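Local coordinates for SRPBCC family protein (Bacillus thuringiensis serovar konkukian, PDB 3F08) that is of unknown function but belongs to the SRPBCC (Bet v 1-like) superfamily and so probably binds a hydrophobic small molecule or lipid in an internal cavity, at residues 54-59 and 76-81; 70-75 and 82-87. The protein carries 5 engineered substitutions. All coordinates share one frame; numbering follows the deposited sequence.

Contact 1 of 2, residues 54-59 and 76-81; sequences ETIIER and NAPFPV. Engineered in segment 54-59: E54 (natural residue Asp).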
loop_
_atom_site.group_PDB
_atom_site.type_symbol
_atom_site.label_atom_id
_atom_site.label_comp_id
_atom_site.label_asym_id
_atom_site.label_seq_id
_atom_site.Cartn_x
_atom_site.Cartn_y
_atom_site.Cartn_z
ATOM N N GLU B 54 7.957 -18.937 13.815
ATOM C CA GLU B 54 6.962 -19.261 12.804
ATOM C C GLU B 54 6.567 -17.953 12.132
ATOM O O GLU B 54 6.358 -16.939 12.799
ATOM C CB GLU B 54 5.733 -19.911 13.435
ATOM C CG GLU B 54 4.792 -20.499 12.401
ATOM C CD GLU B 54 3.582 -21.156 13.022
ATOM O OE1 GLU B 54 3.768 -22.030 13.895
ATOM O OE2 GLU B 54 2.450 -20.799 12.634
ATOM N N THR B 55 6.454 -17.976 10.812
ATOM C CA THR B 55 6.134 -16.766 10.086
ATOM C C THR B 55 4.779 -16.781 9.387
ATOM O O THR B 55 4.409 -17.752 8.731
ATOM C CB THR B 55 7.251 -16.466 9.067
ATOM O OG1 THR B 55 8.507 -16.429 9.757
ATOM C CG2 THR B 55 7.028 -15.117 8.390
ATOM N N ILE B 56 4.041 -15.688 9.561
ATOM C CA ILE B 56 2.729 -15.518 8.958
ATOM C C ILE B 56 2.904 -14.595 7.758
ATOM O O ILE B 56 3.668 -13.630 7.816
ATOM C CB ILE B 56 1.745 -14.870 9.955
ATOM C CG1 ILE B 56 1.442 -15.846 11.092
ATOM C CG2 ILE B 56 0.469 -14.461 9.250
ATOM C CD1 ILE B 56 0.507 -15.268 12.143
ATOM N N ILE B 57 2.203 -14.886 6.672
ATOM C CA ILE B 57 2.312 -14.075 5.474
ATOM C C ILE B 57 0.960 -13.449 5.150
ATOM O O ILE B 57 -0.045 -14.151 5.019
ATOM C CB ILE B 57 2.793 -14.930 4.287
ATOM C CG1 ILE B 57 4.139 -15.581 4.642
ATOM C CG2 ILE B 57 2.947 -14.071 3.049
ATOM C CD1 ILE B 57 4.730 -16.436 3.518
ATOM N N GLU B 58 0.936 -12.127 5.037
ATOM C CA GLU B 58 -0.304 -11.425 4.748
ATOM C C GLU B 58 -0.146 -10.530 3.528
ATOM O O GLU B 58 0.923 -9.974 3.280
ATOM C CB GLU B 58 -0.731 -10.609 5.969
ATOM C CG GLU B 58 -0.703 -11.427 7.252
ATOM C CD GLU B 58 -1.236 -10.683 8.456
ATOM O OE1 GLU B 58 -1.083 -9.442 8.520
ATOM O OE2 GLU B 58 -1.793 -11.348 9.360
ATOM N N ARG B 59 -1.228 -10.388 2.778
ATOM C CA ARG B 59 -1.213 -9.600 1.562
ATOM C C ARG B 59 -1.980 -8.286 1.680
ATOM O O ARG B 59 -3.103 -8.260 2.192
ATOM C CB ARG B 59 -1.780 -10.461 0.431
ATOM C CG ARG B 59 -2.199 -9.703 -0.794
ATOM C CD ARG B 59 -2.079 -10.562 -2.037
ATOM N NE ARG B 59 -1.210 -9.858 -2.957
ATOM C CZ ARG B 59 -0.081 -10.340 -3.456
ATOM N NH1 ARG B 59 0.335 -11.558 -3.143
ATOM N NH2 ARG B 59 0.644 -9.575 -4.253
ATOM N N ASN B 76 -0.628 -17.105 4.389
ATOM C CA ASN B 76 -0.126 -18.239 5.159
ATOM C C ASN B 76 -0.283 -18.006 6.661
ATOM O O ASN B 76 0.384 -17.140 7.231
ATOM C CB ASN B 76 1.350 -18.484 4.829
ATOM C CG ASN B 76 1.545 -19.116 3.461
ATOM O OD1 ASN B 76 1.347 -20.320 3.287
ATOM N ND2 ASN B 76 1.920 -18.304 2.478
ATOM N N ALA B 77 -1.169 -18.775 7.295
ATOM C CA ALA B 77 -1.403 -18.641 8.730
ATOM C C ALA B 77 -2.043 -19.879 9.352
ATOM O O ALA B 77 -2.701 -20.667 8.672
ATOM C CB ALA B 77 -2.272 -17.426 9.006
ATOM N N PRO B 78 -1.857 -20.059 10.670
ATOM C CA PRO B 78 -2.412 -21.206 11.394
ATOM C C PRO B 78 -3.800 -20.974 11.985
ATOM O O PRO B 78 -4.122 -21.520 13.036
ATOM C CB PRO B 78 -1.369 -21.450 12.477
ATOM C CG PRO B 78 -1.022 -20.047 12.866
ATOM C CD PRO B 78 -0.892 -19.333 11.518
ATOM N N PHE B 79 -4.619 -20.166 11.320
ATOM C CA PHE B 79 -5.963 -19.897 11.825
ATOM C C PHE B 79 -6.988 -20.684 11.020
ATOM O O PHE B 79 -6.898 -20.756 9.796
ATOM C CB PHE B 79 -6.259 -18.401 11.751
ATOM C CG PHE B 79 -5.237 -17.554 12.450
ATOM C CD1 PHE B 79 -4.859 -17.838 13.766
ATOM C CD2 PHE B 79 -4.633 -16.482 11.795
ATOM C CE1 PHE B 79 -3.891 -17.066 14.421
ATOM C CE2 PHE B 79 -3.665 -15.700 12.436
ATOM C CZ PHE B 79 -3.290 -15.993 13.753
ATOM N N PRO B 80 -7.980 -21.287 11.700
ATOM C CA PRO B 80 -9.024 -22.081 11.041
ATOM C C PRO B 80 -10.051 -21.272 10.261
ATOM O O PRO B 80 -11.246 -21.375 10.499
ATOM C CB PRO B 80 -9.651 -22.844 12.199
ATOM C CG PRO B 80 -9.568 -21.852 13.321
ATOM C CD PRO B 80 -8.155 -21.313 13.166
ATOM N N VAL B 81 -9.582 -20.477 9.311
ATOM C CA VAL B 81 -10.476 -19.665 8.504
ATOM C C VAL B 81 -9.930 -19.540 7.100
ATOM O O VAL B 81 -8.729 -19.667 6.879
ATOM C CB VAL B 81 -10.635 -18.236 9.076
ATOM C CG1 VAL B 81 -11.310 -18.287 10.444
ATOM C CG2 VAL B 81 -9.270 -17.563 9.172
#

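Contact 2 of 2, residues 70-75 and 82-87; sequences YTYSIM and TNYLST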
loop_
_atom_site.group_PDB
_atom_site.type_symbol
_atom_site.label_atom_id
_atom_site.label_comp_id
_atom_site.label_asym_id
_atom_site.label_seq_id
_atom_site.Cartn_x
_atom_site.Cartn_y
_atom_site.Cartn_z
ATOM N N TYR B 70 -6.231 0.278 6.037
ATOM C CA TYR B 70 -5.645 -0.653 5.091
ATOM C C TYR B 70 -6.356 -1.973 5.303
ATOM O O TYR B 70 -6.850 -2.257 6.396
ATOM C CB TYR B 70 -4.109 -0.771 5.210
ATOM C CG TYR B 70 -3.512 -1.413 6.443
ATOM C CD1 TYR B 70 -3.590 -2.791 6.663
ATOM C CD2 TYR B 70 -2.777 -0.646 7.342
ATOM C CE1 TYR B 70 -2.934 -3.386 7.758
ATOM C CE2 TYR B 70 -2.128 -1.218 8.421
ATOM C CZ TYR B 70 -2.204 -2.583 8.628
ATOM O OH TYR B 70 -1.536 -3.124 9.701
ATOM N N THR B 71 -6.456 -2.742 4.228
ATOM C CA THR B 71 -7.144 -4.016 4.251
ATOM C C THR B 71 -6.165 -5.074 3.797
ATOM O O THR B 71 -5.427 -4.870 2.836
ATOM C CB THR B 71 -8.352 -3.989 3.290
ATOM O OG1 THR B 71 -9.239 -2.932 3.680
ATOM C CG2 THR B 71 -9.100 -5.330 3.303
ATOM N N TYR B 72 -6.162 -6.204 4.486
ATOM C CA TYR B 72 -5.253 -7.269 4.132
ATOM C C TYR B 72 -5.930 -8.622 4.168
ATOM O O TYR B 72 -6.985 -8.799 4.789
ATOM C CB TYR B 72 -4.055 -7.260 5.077
ATOM C CG TYR B 72 -4.407 -7.527 6.523
ATOM C CD1 TYR B 72 -4.419 -8.824 7.033
ATOM C CD2 TYR B 72 -4.699 -6.476 7.390
ATOM C CE1 TYR B 72 -4.708 -9.069 8.380
ATOM C CE2 TYR B 72 -4.991 -6.706 8.736
ATOM C CZ TYR B 72 -4.991 -8.005 9.225
ATOM O OH TYR B 72 -5.276 -8.222 10.556
ATOM N N SER B 73 -5.310 -9.576 3.486
ATOM C CA SER B 73 -5.812 -10.934 3.427
ATOM C C SER B 73 -4.705 -11.824 3.964
ATOM O O SER B 73 -3.567 -11.389 4.109
ATOM C CB SER B 73 -6.165 -11.306 1.979
ATOM O OG SER B 73 -5.058 -11.140 1.107
ATOM N N ILE B 74 -5.031 -13.068 4.276
ATOM C CA ILE B 74 -4.015 -13.966 4.790
ATOM C C ILE B 74 -3.587 -14.971 3.736
ATOM O O ILE B 74 -4.410 -15.653 3.132
ATOM C CB ILE B 74 -4.500 -14.689 6.059
ATOM C CG1 ILE B 74 -4.329 -13.758 7.269
ATOM C CG2 ILE B 74 -3.731 -15.988 6.251
ATOM C CD1 ILE B 74 -4.747 -14.371 8.589
HETATM N N MSE B 75 -2.280 -15.047 3.522
HETATM C CA MSE B 75 -1.707 -15.955 2.541
HETATM C C MSE B 75 -1.249 -17.246 3.221
HETATM O O MSE B 75 -1.468 -18.340 2.699
HETATM C CB MSE B 75 -0.533 -15.257 1.855
HETATM C CG MSE B 75 -0.217 -15.749 0.457
HETATM SE SE MSE B 75 0.426 -14.269 -0.619
HETATM C CE MSE B 75 -1.194 -13.869 -1.614
ATOM N N THR B 82 -10.827 -19.291 6.157
ATOM C CA THR B 82 -10.455 -19.115 4.765
ATOM C C THR B 82 -11.211 -17.886 4.271
ATOM O O THR B 82 -12.082 -17.375 4.973
ATOM C CB THR B 82 -10.829 -20.352 3.922
ATOM O OG1 THR B 82 -10.335 -20.183 2.591
ATOM C CG2 THR B 82 -12.334 -20.538 3.869
ATOM N N ASN B 83 -10.882 -17.399 3.081
ATOM C CA ASN B 83 -11.545 -16.210 2.553
ATOM C C ASN B 83 -11.424 -15.060 3.553
ATOM O O ASN B 83 -12.326 -14.239 3.691
ATOM C CB ASN B 83 -13.027 -16.491 2.290
ATOM C CG ASN B 83 -13.244 -17.636 1.317
ATOM O OD1 ASN B 83 -12.714 -17.633 0.207
ATOM N ND2 ASN B 83 -14.036 -18.619 1.729
ATOM N N TYR B 84 -10.295 -15.003 4.243
ATOM C CA TYR B 84 -10.063 -13.976 5.250
ATOM C C TYR B 84 -9.687 -12.596 4.707
ATOM O O TYR B 84 -8.752 -12.461 3.920
ATOM C CB TYR B 84 -8.962 -14.442 6.194
ATOM C CG TYR B 84 -8.766 -13.535 7.381
ATOM C CD1 TYR B 84 -9.603 -13.621 8.481
ATOM C CD2 TYR B 84 -7.735 -12.593 7.406
ATOM C CE1 TYR B 84 -9.423 -12.805 9.586
ATOM C CE2 TYR B 84 -7.542 -11.765 8.505
ATOM C CZ TYR B 84 -8.392 -11.880 9.599
ATOM O OH TYR B 84 -8.215 -11.090 10.712
ATOM N N LEU B 85 -10.432 -11.582 5.135
ATOM C CA LEU B 85 -10.167 -10.197 4.765
ATOM C C LEU B 85 -10.288 -9.409 6.052
ATOM O O LEU B 85 -11.224 -9.626 6.815
ATOM C CB LEU B 85 -11.192 -9.653 3.773
ATOM C CG LEU B 85 -10.907 -9.753 2.278
ATOM C CD1 LEU B 85 -11.959 -8.925 1.545
ATOM C CD2 LEU B 85 -9.510 -9.234 1.947
ATOM N N SER B 86 -9.358 -8.495 6.296
ATOM C CA SER B 86 -9.398 -7.703 7.516
ATOM C C SER B 86 -9.052 -6.249 7.241
ATOM O O SER B 86 -8.191 -5.951 6.419
ATOM C CB SER B 86 -8.423 -8.277 8.547
ATOM O OG SER B 86 -8.521 -7.594 9.785
ATOM N N THR B 87 -9.732 -5.346 7.932
ATOM C CA THR B 87 -9.481 -3.930 7.759
ATOM C C THR B 87 -9.298 -3.259 9.112
ATOM O O THR B 87 -10.064 -3.498 10.043
ATOM C CB THR B 87 -10.651 -3.235 7.036
ATOM O OG1 THR B 87 -10.794 -3.781 5.720
ATOM C CG2 THR B 87 -10.398 -1.723 6.933
HETATM O O HOH W 1 -5.370 -11.240 11.721
HETATM O O HOH W 2 -7.017 -14.562 3.144
#

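Contact 1 of 2, residues 54-59 and 76-81
I56 runs its side chain along four successive residues of the loop 76-81, from N76 to F79. I56 CB faces N76 O, and from there the two branches part. I56 CG2 comes within 3.4 Å of N76 O and lies alongside the methyl group of A77, 4.0 Å from A77 CB, while I56 CG1, turned anti to the carbonyl carbon (chi1 -68°), passes P78 CD at 4.2 Å. The extended chain then carries I56 CD1 to F79 CZ, also at 4.2 Å, meeting the ring obliquely as the two side chains cross at about a right angle.

Behind this apolar row the backbones are tied by an antiparallel hydrogen-bonded pair. I57 N donates to N76 O at 2.9 Å, and N76 N returns a bond to I57 O at 3.1 Å, both nearly straight and each on a carbonyl lone pair. The side chains of I57 and N76 consequently lie side by side on one face of the sheet, where the I57 CD1 methyl packs 3.5 Å from N76 ND2. At the outer end the extended side chain of E54, an engineered residue, comes from the opposite direction and sets E54 OE2 against the P78 ring, 3.6 Å from P78 CG.

The chain turns a corner at M75, where M75 and N76 both face I57 and both donate to I57 O, as in a classic beta bulge; further on, P80 is the centre of an inverse gamma turn. The contact sits at the surface, at the start of strand 55-64, whose other edge pairs with strand 45-49 through I56 and L48. The loop bends away toward helix 114-137, on which F79 rests through I124 and P80 through L120.

Contact 2 of 2, residues 70-75 and 82-87
The Y72 ring lies over S86, whose CB sits beneath one face, 3.8 Å from the ring centroid and 23° off the normal, a CH-pi contact displaced toward the phenolic end. Y72 reaches this place because its CG is held between the backbone N and carbonyl carbon (chi1 63°), which folds the ring across the neighbouring strand. S86 OG, in turn, bonds to Y125 OH of helix 114-137 and to S104 O. Beside this pair, Y72 CE1 approaches the edge of the Y84 ring near its plane, 3.9 Å from Y84 CE2. Water 1 bridges the two phenols, and Y84 OH is also hydrogen-bonded to Y125.

These residues belong to the beta hairpin of strands 69-74 and 81-92 in the curved antiparallel sheet that, with the long C-terminal helix, makes up the helix-grip fold. Y72 and S86 form a hydrogen-bonded pair of this hairpin: Y72 N to S86 O and S86 N to Y72 O are both 2.8 Å.

On the other face, at the non-hydrogen-bonded pair T71-T87, T71 OG1 and T87 OG1 share a hydrogen bond of 2.7 Å, in which either may be the donor. Toward the loop, I74 CG1 packs obliquely on the Y84 ring, 3.6 Å from Y84 CD2. There water 2 replaces direct pairing, accepting from I74 N at 2.7 Å and donating to Y84 O.

In the fold
Contacts 1 and 2 have centres about 10 Å apart and interleave along the chain: 54-59, 70-75, 76-81, 82-87. Together they span three consecutive strands of one antiparallel sheet, with 69-74 between 55-64 and 81-92. The segment 70-75 continues directly, round a corner at M75, into 76-81, so the loop that connects the strands of contact 2 is the one that folds back on strand 55-64 in contact 1. Probable hydrogen bonds from M75 N to I57 O and from R59 N to S73 O join the two contacts. Contact 2 is partly buried, beside helix 114-137, and contact 1 lies at the surface; in Bet v 1-like proteins the space between sheet and helix commonly holds the ligand.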